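Side-chain contacts in aminoglycoside phosphotransferase (Alicyclobacillus acidocaldarius subsp. acidocaldarius, PDB 4PDY), which probably transfers a phosphate group to a small-molecule substrate, as in related kinase-like phosphotransferases, although its own substrate is not established: residues A[26-31]-A[45-50]; A[258-263]-A[272-277]; A[276-281]-A[290-295]. All blocks are in the same frame, centred on the assembly; numbering follows the deposited sequence. Where two conformers were deposited one is given.

Contact 1: A[26-31]-A[45-50]; sequences AVVSKY and EVWTDS
Val28 lies over one face of the Trp47 indole, while Tyr31 meets the rim of the same ring system. The two methyls of Val28 share the work: CG1 stands 4.1 Å from the centroid of the Trp47 six-membered ring, almost on the ring normal, as a CH-pi contact, and Val28 CG2 comes within 3.7 Å of Trp47 CZ2 nearer the rim. A branched valine suits this place: chi1 of -177° sets CG1 opposite the backbone N and CG2 opposite the carbonyl carbon, and both methyls come down on the same indole face. Tyr31 makes an offset edge-to-face pair with the indole, in which the edge of Trp47 is turned toward the phenol face, with planes at 72° and Tyr31 CD1 3.9 Å from Trp47 CZ3.

The contact belongs to the N-terminal lobe of the kinase-like phosphotransferase fold, where the short helix 25-28 and the turn after it pack on the first hairpin of the antiparallel sheet, strands 35-41 and 44-49. Strand alternation sends Trp47 toward this helix, whereas Val46 touches Trp110, a residue lining the pocket of the bound histidine.

Further out, the type I turn from Val28 to Tyr31, closed by Tyr31 N on Val28 O at 3.1 Å, brings valine and tyrosine to the same indole. Rotation of the indole is checked by its one polar atom: Trp47 NE1 donates to Glu45 OE2 at 2.8 Å, with the acceptor close to the ring plane and the N-H somewhat bent (148°). Glu45 is itself positioned by a salt bridge from OE2 to Arg38 and by Ile23 N on OE1.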
loop_
_atom_site.group_PDB
_atom_site.type_symbol
_atom_site.label_atom_id
_atom_site.label_comp_id
_atom_site.label_asym_id
_atom_site.label_seq_id
_atom_site.Cartn_x
_atom_site.Cartn_y
_atom_site.Cartn_z
ATOM N N ALA A 26 9.174 -28.367 -12.840
ATOM C CA ALA A 26 10.597 -28.401 -12.500
ATOM C C ALA A 26 10.914 -27.438 -11.343
ATOM O O ALA A 26 11.822 -27.688 -10.563
ATOM C CB ALA A 26 11.463 -28.094 -13.708
ATOM N N VAL A 27 10.164 -26.346 -11.253
ATOM C CA VAL A 27 10.383 -25.390 -10.154
ATOM C C VAL A 27 9.936 -26.034 -8.832
ATOM O O VAL A 27 10.643 -25.991 -7.823
ATOM C CB VAL A 27 9.627 -24.085 -10.397
ATOM C CG1 VAL A 27 9.683 -23.204 -9.168
ATOM C CG2 VAL A 27 10.205 -23.331 -11.585
ATOM N N VAL A 28 8.751 -26.656 -8.840
ATOM C CA VAL A 28 8.217 -27.282 -7.643
ATOM C C VAL A 28 9.203 -28.328 -7.118
ATOM O O VAL A 28 9.445 -28.444 -5.907
ATOM C CB VAL A 28 6.882 -27.998 -7.960
ATOM C CG1 VAL A 28 6.257 -28.591 -6.712
ATOM C CG2 VAL A 28 5.889 -27.098 -8.665
ATOM N N SER A 29 9.779 -29.098 -8.050
ATOM C CA SER A 29 10.689 -30.167 -7.697
ATOM C C SER A 29 12.054 -29.765 -7.134
ATOM O O SER A 29 12.810 -30.600 -6.672
ATOM C CB SER A 29 10.865 -31.082 -8.919
ATOM O OG SER A 29 9.679 -31.829 -9.124
ATOM N N LYS A 30 12.357 -28.460 -7.142
ATOM C CA LYS A 30 13.566 -27.978 -6.464
ATOM C C LYS A 30 13.398 -27.933 -4.949
ATOM O O LYS A 30 14.386 -27.929 -4.225
ATOM C CB LYS A 30 13.952 -26.574 -6.960
ATOM C CG LYS A 30 14.265 -26.501 -8.445
ATOM C CD LYS A 30 15.371 -27.459 -8.832
ATOM C CE LYS A 30 15.678 -27.454 -10.325
ATOM N NZ LYS A 30 14.531 -28.023 -11.099
ATOM N N TYR A 31 12.151 -27.939 -4.477
ATOM C CA TYR A 31 11.865 -27.924 -3.052
ATOM C C TYR A 31 11.745 -29.363 -2.543
ATOM O O TYR A 31 11.724 -30.321 -3.336
ATOM C CB TYR A 31 10.588 -27.122 -2.784
ATOM C CG TYR A 31 10.757 -25.658 -3.120
ATOM C CD1 TYR A 31 10.582 -25.189 -4.406
ATOM C CD2 TYR A 31 11.120 -24.745 -2.143
ATOM C CE1 TYR A 31 10.783 -23.834 -4.715
ATOM C CE2 TYR A 31 11.339 -23.408 -2.439
ATOM C CZ TYR A 31 11.134 -22.958 -3.717
ATOM O OH TYR A 31 11.338 -21.631 -4.062
ATOM N N GLU A 45 0.179 -19.190 -6.286
ATOM C CA GLU A 45 -0.211 -20.569 -6.496
ATOM C C GLU A 45 -0.155 -21.295 -5.169
ATOM O O GLU A 45 0.798 -21.179 -4.418
ATOM C CB GLU A 45 0.745 -21.217 -7.497
ATOM C CG GLU A 45 0.254 -22.536 -8.040
ATOM C CD GLU A 45 1.144 -23.075 -9.146
ATOM O OE1 GLU A 45 1.034 -22.594 -10.297
ATOM O OE2 GLU A 45 1.951 -23.985 -8.873
ATOM N N VAL A 46 -1.206 -22.053 -4.876
ATOM C CA VAL A 46 -1.274 -22.832 -3.650
ATOM C C VAL A 46 -0.736 -24.228 -3.928
ATOM O O VAL A 46 -1.177 -24.876 -4.874
ATOM C CB VAL A 46 -2.720 -22.931 -3.135
ATOM C CG1 VAL A 46 -2.815 -23.739 -1.831
ATOM C CG2 VAL A 46 -3.292 -21.545 -2.966
ATOM N N TRP A 47 0.220 -24.666 -3.130
ATOM C CA TRP A 47 0.783 -26.008 -3.187
ATOM C C TRP A 47 0.376 -26.775 -1.925
ATOM O O TRP A 47 0.518 -26.253 -0.829
ATOM C CB TRP A 47 2.305 -25.944 -3.203
ATOM C CG TRP A 47 2.921 -25.340 -4.400
ATOM C CD1 TRP A 47 2.295 -24.866 -5.523
ATOM C CD2 TRP A 47 4.325 -25.136 -4.609
ATOM N NE1 TRP A 47 3.232 -24.392 -6.427
ATOM C CE2 TRP A 47 4.481 -24.564 -5.884
ATOM C CE3 TRP A 47 5.461 -25.427 -3.857
ATOM C CZ2 TRP A 47 5.733 -24.234 -6.395
ATOM C CZ3 TRP A 47 6.701 -25.098 -4.368
ATOM C CH2 TRP A 47 6.821 -24.528 -5.633
ATOM N N THR A 48 -0.106 -28.011 -2.081
ATOM C CA THR A 48 -0.610 -28.776 -0.969
ATOM C C THR A 48 0.062 -30.150 -0.932
ATOM O O THR A 48 0.194 -30.786 -1.984
ATOM C CB THR A 48 -2.136 -28.911 -1.106
ATOM O OG1 THR A 48 -2.722 -27.603 -1.242
ATOM C CG2 THR A 48 -2.718 -29.552 0.087
ATOM N N ASP A 49 0.503 -30.579 0.248
ATOM C CA ASP A 49 1.112 -31.906 0.434
ATOM C C ASP A 49 0.036 -32.940 0.786
ATOM O O ASP A 49 -1.150 -32.616 0.803
ATOM C CB ASP A 49 2.298 -31.866 1.427
ATOM C CG ASP A 49 1.889 -31.683 2.883
ATOM O OD1 ASP A 49 0.690 -31.808 3.219
ATOM O OD2 ASP A 49 2.808 -31.446 3.711
ATOM N N SER A 50 0.458 -34.163 1.062
ATOM C CA SER A 50 -0.500 -35.242 1.318
ATOM C C SER A 50 -1.295 -35.100 2.611
ATOM O O SER A 50 -2.320 -35.779 2.806
ATOM C CB SER A 50 0.204 -36.597 1.321
ATOM O OG SER A 50 1.041 -36.730 2.447
#

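Contact 2: A[258-263]-A[272-277]; sequences HLLRRS and HLAYAC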
loop_
_atom_site.group_PDB
_atom_site.type_symbol
_atom_site.label_atom_id
_atom_site.label_comp_id
_atom_site.label_asym_id
_atom_site.label_seq_id
_atom_site.Cartn_x
_atom_site.Cartn_y
_atom_site.Cartn_z
ATOM N N HIS A 258 -1.047 5.728 3.467
ATOM C CA HIS A 258 -1.676 4.805 2.501
ATOM C C HIS A 258 -2.759 3.920 3.142
ATOM O O HIS A 258 -3.848 3.813 2.586
ATOM C CB HIS A 258 -0.614 3.977 1.763
ATOM C CG HIS A 258 0.351 4.813 0.966
ATOM N ND1 HIS A 258 1.636 4.405 0.701
ATOM C CD2 HIS A 258 0.232 6.051 0.431
ATOM C CE1 HIS A 258 2.260 5.335 -0.004
ATOM N NE2 HIS A 258 1.420 6.336 -0.199
ATOM N N LEU A 259 -2.485 3.404 4.326
ATOM C CA LEU A 259 -3.504 2.687 5.082
ATOM C C LEU A 259 -4.690 3.589 5.381
ATOM O O LEU A 259 -5.852 3.207 5.193
ATOM C CB LEU A 259 -2.921 2.140 6.373
ATOM C CG LEU A 259 -3.932 1.406 7.269
ATOM C CD1 LEU A 259 -4.591 0.205 6.581
ATOM C CD2 LEU A 259 -3.249 0.960 8.531
ATOM N N LEU A 260 -4.408 4.811 5.847
ATOM C CA LEU A 260 -5.489 5.705 6.183
ATOM C C LEU A 260 -6.349 6.053 4.973
ATOM O O LEU A 260 -7.567 6.121 5.064
ATOM C CB LEU A 260 -4.935 6.984 6.834
ATOM C CG LEU A 260 -4.445 6.842 8.273
ATOM C CD1 LEU A 260 -3.524 7.982 8.686
ATOM C CD2 LEU A 260 -5.616 6.796 9.250
ATOM N N ARG A 261 -5.722 6.356 3.843
ATOM C CA ARG A 261 -6.507 6.797 2.712
ATOM C C ARG A 261 -7.447 5.674 2.258
ATOM O O ARG A 261 -8.611 5.898 1.981
ATOM C CB ARG A 261 -5.644 7.309 1.549
ATOM C CG ARG A 261 -6.490 8.168 0.633
ATOM C CD ARG A 261 -5.914 8.441 -0.738
ATOM N NE ARG A 261 -4.587 9.036 -0.798
ATOM C CZ ARG A 261 -4.256 10.333 -0.640
ATOM N NH1 ARG A 261 -5.150 11.275 -0.356
ATOM N NH2 ARG A 261 -2.991 10.678 -0.810
ATOM N N ARG A 262 -6.898 4.490 2.158
ATOM C CA ARG A 262 -7.715 3.349 1.713
ATOM C C ARG A 262 -8.849 3.059 2.685
ATOM O O ARG A 262 -9.998 2.815 2.273
ATOM C CB ARG A 262 -6.821 2.124 1.535
ATOM C CG ARG A 262 -5.933 2.229 0.299
ATOM C CD ARG A 262 -5.108 0.982 0.007
ATOM N NE ARG A 262 -4.294 1.175 -1.205
ATOM C CZ ARG A 262 -2.959 1.291 -1.251
ATOM N NH1 ARG A 262 -2.193 1.200 -0.160
ATOM N NH2 ARG A 262 -2.368 1.480 -2.428
ATOM N N SER A 263 -8.526 3.061 3.972
ATOM C CA SER A 263 -9.521 2.790 5.007
ATOM C C SER A 263 -10.600 3.865 4.985
ATOM O O SER A 263 -11.801 3.571 4.854
ATOM C CB SER A 263 -8.879 2.741 6.393
ATOM O OG SER A 263 -7.853 1.766 6.474
ATOM N N HIS A 272 -13.111 6.723 13.557
ATOM C CA HIS A 272 -12.716 5.559 14.362
ATOM C C HIS A 272 -11.637 4.750 13.657
ATOM O O HIS A 272 -10.777 4.162 14.307
ATOM C CB HIS A 272 -13.877 4.606 14.685
ATOM C CG HIS A 272 -14.912 5.167 15.609
ATOM N ND1 HIS A 272 -16.083 5.735 15.151
ATOM C CD2 HIS A 272 -14.971 5.224 16.962
ATOM C CE1 HIS A 272 -16.807 6.138 16.181
ATOM N NE2 HIS A 272 -16.170 5.811 17.290
ATOM N N LEU A 273 -11.679 4.737 12.324
ATOM C CA LEU A 273 -10.679 4.025 11.553
ATOM C C LEU A 273 -9.325 4.716 11.676
ATOM O O LEU A 273 -8.305 4.039 11.811
ATOM C CB LEU A 273 -11.099 3.940 10.097
ATOM C CG LEU A 273 -12.428 3.202 9.841
ATOM C CD1 LEU A 273 -12.991 3.516 8.462
ATOM C CD2 LEU A 273 -12.288 1.696 10.022
ATOM N N ALA A 274 -9.314 6.064 11.639
ATOM C CA ALA A 274 -8.060 6.803 11.763
ATOM C C ALA A 274 -7.488 6.655 13.161
ATOM O O ALA A 274 -6.310 6.419 13.328
ATOM C CB ALA A 274 -8.256 8.264 11.414
ATOM N N TYR A 275 -8.358 6.718 14.168
ATOM C CA TYR A 275 -7.913 6.587 15.544
ATOM C C TYR A 275 -7.293 5.214 15.769
ATOM O O TYR A 275 -6.252 5.092 16.402
ATOM C CB TYR A 275 -9.066 6.812 16.512
ATOM C CG TYR A 275 -8.642 6.797 17.962
ATOM C CD1 TYR A 275 -7.849 7.810 18.480
ATOM C CD2 TYR A 275 -9.019 5.774 18.807
ATOM C CE1 TYR A 275 -7.454 7.815 19.812
ATOM C CE2 TYR A 275 -8.626 5.759 20.139
ATOM C CZ TYR A 275 -7.843 6.787 20.636
ATOM O OH TYR A 275 -7.450 6.772 21.958
ATOM N N ALA A 276 -7.956 4.178 15.246
ATOM C CA ALA A 276 -7.435 2.802 15.370
ATOM C C ALA A 276 -6.010 2.728 14.787
ATOM O O ALA A 276 -5.079 2.163 15.380
ATOM C CB ALA A 276 -8.367 1.817 14.674
ATOM N N CYS A 277 -5.827 3.356 13.633
ATOM C CA CYS A 277 -4.531 3.385 12.996
ATOM C C CYS A 277 -3.476 4.145 13.831
ATOM O O CYS A 277 -2.418 3.610 14.149
ATOM C CB CYS A 277 -4.678 4.035 11.633
ATOM S SG CYS A 277 -3.169 4.258 10.692
#
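Helices 252-266 and 271-284 run nearly antiparallel here, their local axes 159° apart in direction and 9.8 Å apart at closest approach. The backbones come nearest at Leu260 and Ala274, whose CA atoms are 6.2 Å apart, and Ser263 faces Leu273 close by. Alanine suits the close point because its side chain ends at CB: Leu260 CD2 settles against it, 3.5 Å from Ala274 CA and touching CB as well. The CA-CB bond of Leu260 does not aim at the partner helix, yet its branched end bends toward it.

About one turn on from Ala274, Cys277 continues the packed face of helix 271-284. A chi1 of 177° swings the sulfur of Cys277 opposite the backbone N and toward two leucines, with SG 3.8 Å from Leu260 CG and 3.9 Å from Leu259 CD2. Near the other end of the contact, Leu273 CD1 lies 3.8 Å from the backbone O of Ser263. Leu259 and Ser263 also touch helix 121-137, so this helical hairpin of the C-terminal lobe is packed against a third helix.

No hydrogen bond crosses between the segments. In the conformer given, one of two deposited, the Ser263 hydroxyl donates to Leu259 O within its own helix at 2.8 Å, an arrangement that lets a small polar residue sit in a buried apolar interface. Cohesion between the two helices therefore rests on close packing, the burial of apolar surface and the fit of leucine branches around alanine and sulfur.

Contact 3: A[276-281]-A[290-295]; sequences ACFLHF and SEYRAV
Aromatic packing dominates the meeting of Phe278 with Tyr292. The edge of the tyrosine is directed at the face of the phenylalanine, with centroids 4.9 Å apart and planes at 62°, an edge-to-face pair. Tyr292 CE1 does the touching: it stands 3.6 Å above the plane of the Phe278 ring, over its centre, nearly equidistant from all six ring carbons beneath it. Tyrosine has the reach for this: its CA-CB bond runs across the direction of helix 271-284, but with CG opposite the carbonyl carbon (chi1 -84°), beside the backbone N, the ring is carried across to Phe278, and Tyr292 OH passes 3.9 Å from Phe278 CB.

Aliphatic contact is lighter. Val295, one turn further along helix 289-300, brings CG1 near the plane of the Phe278 ring at its edge, 4.4 Å from CE1. Phe278 also touches Met256 and Leu260 of helix 252-266, so its ring is wedged between neighbouring helices of the C-terminal lobe.

Polar bonds lie beside the aromatic pair and do not cross it. His280 ND1 donates to Ala276 O at 2.8 Å and 158°, in the carbonyl plane on a lone pair, which ties the imidazole back to its own helix. Buried Glu291 is satisfied by a salt bridge to Arg252 and a bond from its other oxygen to Tyr211 OH. Arg252 in turn donates to Phe281 O, and so links the two helices indirectly.

Across the segments themselves there is no hydrogen bond; the C-H at Tyr292 CE1 points into the pi face of Phe278, which probably adds a small electrostatic term to dispersion and the burial of apolar surface.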
loop_
_atom_site.group_PDB
_atom_site.type_symbol
_atom_site.label_atom_id
_atom_site.label_comp_id
_atom_site.label_asym_id
_atom_site.label_seq_id
_atom_site.Cartn_x
_atom_site.Cartn_y
_atom_site.Cartn_z
ATOM N N ALA A 276 -7.956 4.178 15.246
ATOM C CA ALA A 276 -7.435 2.802 15.370
ATOM C C ALA A 276 -6.010 2.728 14.787
ATOM O O ALA A 276 -5.079 2.163 15.380
ATOM C CB ALA A 276 -8.367 1.817 14.674
ATOM N N CYS A 277 -5.827 3.356 13.633
ATOM C CA CYS A 277 -4.531 3.385 12.996
ATOM C C CYS A 277 -3.476 4.145 13.831
ATOM O O CYS A 277 -2.418 3.610 14.149
ATOM C CB CYS A 277 -4.678 4.035 11.633
ATOM S SG CYS A 277 -3.169 4.258 10.692
ATOM N N PHE A 278 -3.784 5.386 14.215
ATOM C CA PHE A 278 -2.802 6.227 14.906
ATOM C C PHE A 278 -2.433 5.595 16.252
ATOM O O PHE A 278 -1.271 5.546 16.625
ATOM C CB PHE A 278 -3.357 7.632 15.161
ATOM C CG PHE A 278 -3.518 8.478 13.918
ATOM C CD1 PHE A 278 -2.491 8.589 13.001
ATOM C CD2 PHE A 278 -4.675 9.210 13.707
ATOM C CE1 PHE A 278 -2.623 9.391 11.888
ATOM C CE2 PHE A 278 -4.806 10.023 12.590
ATOM C CZ PHE A 278 -3.784 10.102 11.678
ATOM N N LEU A 279 -3.437 5.094 16.972
ATOM C CA LEU A 279 -3.179 4.502 18.275
ATOM C C LEU A 279 -2.163 3.356 18.172
ATOM O O LEU A 279 -1.314 3.182 19.036
ATOM C CB LEU A 279 -4.478 3.967 18.888
ATOM C CG LEU A 279 -4.463 3.594 20.364
ATOM C CD1 LEU A 279 -4.339 4.854 21.212
ATOM C CD2 LEU A 279 -5.734 2.826 20.720
ATOM N N HIS A 280 -2.283 2.543 17.114
ATOM C CA HIS A 280 -1.435 1.368 16.995
ATOM C C HIS A 280 -0.066 1.650 16.403
ATOM O O HIS A 280 0.879 0.960 16.745
ATOM C CB HIS A 280 -2.186 0.227 16.293
ATOM C CG HIS A 280 -3.252 -0.341 17.164
ATOM N ND1 HIS A 280 -4.481 0.253 17.308
ATOM C CD2 HIS A 280 -3.245 -1.409 17.999
ATOM C CE1 HIS A 280 -5.187 -0.415 18.210
ATOM N NE2 HIS A 280 -4.467 -1.443 18.620
ATOM N N PHE A 281 0.065 2.678 15.554
ATOM C CA PHE A 281 1.412 3.185 15.232
ATOM C C PHE A 281 2.091 3.766 16.486
ATOM O O PHE A 281 3.243 3.461 16.791
ATOM C CB PHE A 281 1.376 4.228 14.097
ATOM C CG PHE A 281 1.397 3.623 12.721
ATOM C CD1 PHE A 281 2.607 3.343 12.103
ATOM C CD2 PHE A 281 0.224 3.352 12.035
ATOM C CE1 PHE A 281 2.649 2.769 10.841
ATOM C CE2 PHE A 281 0.249 2.792 10.763
ATOM C CZ PHE A 281 1.466 2.521 10.160
ATOM N N SER A 290 5.233 16.457 13.691
ATOM C CA SER A 290 5.679 16.574 12.316
ATOM C C SER A 290 5.285 15.346 11.482
ATOM O O SER A 290 5.099 15.467 10.288
ATOM C CB SER A 290 7.195 16.810 12.224
ATOM O OG SER A 290 7.965 15.800 12.863
ATOM N N GLU A 291 5.210 14.173 12.116
ATOM C CA GLU A 291 4.773 12.953 11.405
ATOM C C GLU A 291 3.297 13.048 11.083
ATOM O O GLU A 291 2.869 12.681 9.981
ATOM C CB GLU A 291 5.091 11.691 12.202
ATOM C CG GLU A 291 4.707 10.385 11.499
ATOM C CD GLU A 291 5.360 9.206 12.164
ATOM O OE1 GLU A 291 5.168 9.059 13.373
ATOM O OE2 GLU A 291 6.031 8.410 11.477
ATOM N N TYR A 292 2.500 13.509 12.040
ATOM C CA TYR A 292 1.087 13.766 11.753
ATOM C C TYR A 292 0.960 14.709 10.571
ATOM O O TYR A 292 0.110 14.560 9.717
ATOM C CB TYR A 292 0.364 14.369 12.943
ATOM C CG TYR A 292 -0.146 13.421 13.984
ATOM C CD1 TYR A 292 -1.234 12.596 13.702
ATOM C CD2 TYR A 292 0.423 13.348 15.244
ATOM C CE1 TYR A 292 -1.750 11.736 14.650
ATOM C CE2 TYR A 292 -0.084 12.486 16.204
ATOM C CZ TYR A 292 -1.168 11.666 15.890
ATOM O OH TYR A 292 -1.714 10.780 16.802
ATOM N N ARG A 293 1.783 15.763 10.568
ATOM C CA ARG A 293 1.658 16.770 9.504
ATOM C C ARG A 293 2.040 16.213 8.135
ATOM O O ARG A 293 1.428 16.571 7.136
ATOM C CB ARG A 293 2.458 18.025 9.847
ATOM C CG ARG A 293 2.039 18.595 11.185
ATOM C CD ARG A 293 1.566 20.015 11.134
ATOM N NE ARG A 293 2.540 20.902 10.523
ATOM C CZ ARG A 293 2.222 21.999 9.847
ATOM N NH1 ARG A 293 3.184 22.730 9.313
ATOM N NH2 ARG A 293 0.949 22.372 9.704
ATOM N N ALA A 294 3.058 15.355 8.091
ATOM C CA ALA A 294 3.402 14.668 6.844
ATOM C C ALA A 294 2.240 13.795 6.343
ATOM O O ALA A 294 1.930 13.780 5.160
ATOM C CB ALA A 294 4.648 13.828 7.023
ATOM N N VAL A 295 1.604 13.065 7.261
ATOM C CA VAL A 295 0.435 12.262 6.920
ATOM C C VAL A 295 -0.692 13.177 6.416
ATOM O O VAL A 295 -1.326 12.878 5.417
ATOM C CB VAL A 295 -0.025 11.422 8.132
ATOM C CG1 VAL A 295 -1.391 10.817 7.867
ATOM C CG2 VAL A 295 0.981 10.331 8.451
#

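All three contacts are buried, but contact 1 lies in the N-terminal lobe and contacts 2 and 3 in the C-terminal lobe. Contact 1 joins a short helix and turn to the sheet, on the opposite side of the chain's centre from the other two, its centre about 37 Å from that of contact 2 and about 41 Å from contact 3's. Contacts 2 and 3 share helix 271-284 and touch directly: Leu260 CD1 lies 3.6 Å from both Phe278 CE1 and Val295 CG1, making one continuous helical core. Contact 2, nearer the chain's centre, is aliphatic and sulfur packing; contacts 1 and 3 each use an edge-to-face aromatic pair, offset in contact 1, with a partly exposed tyrosine in contact 3.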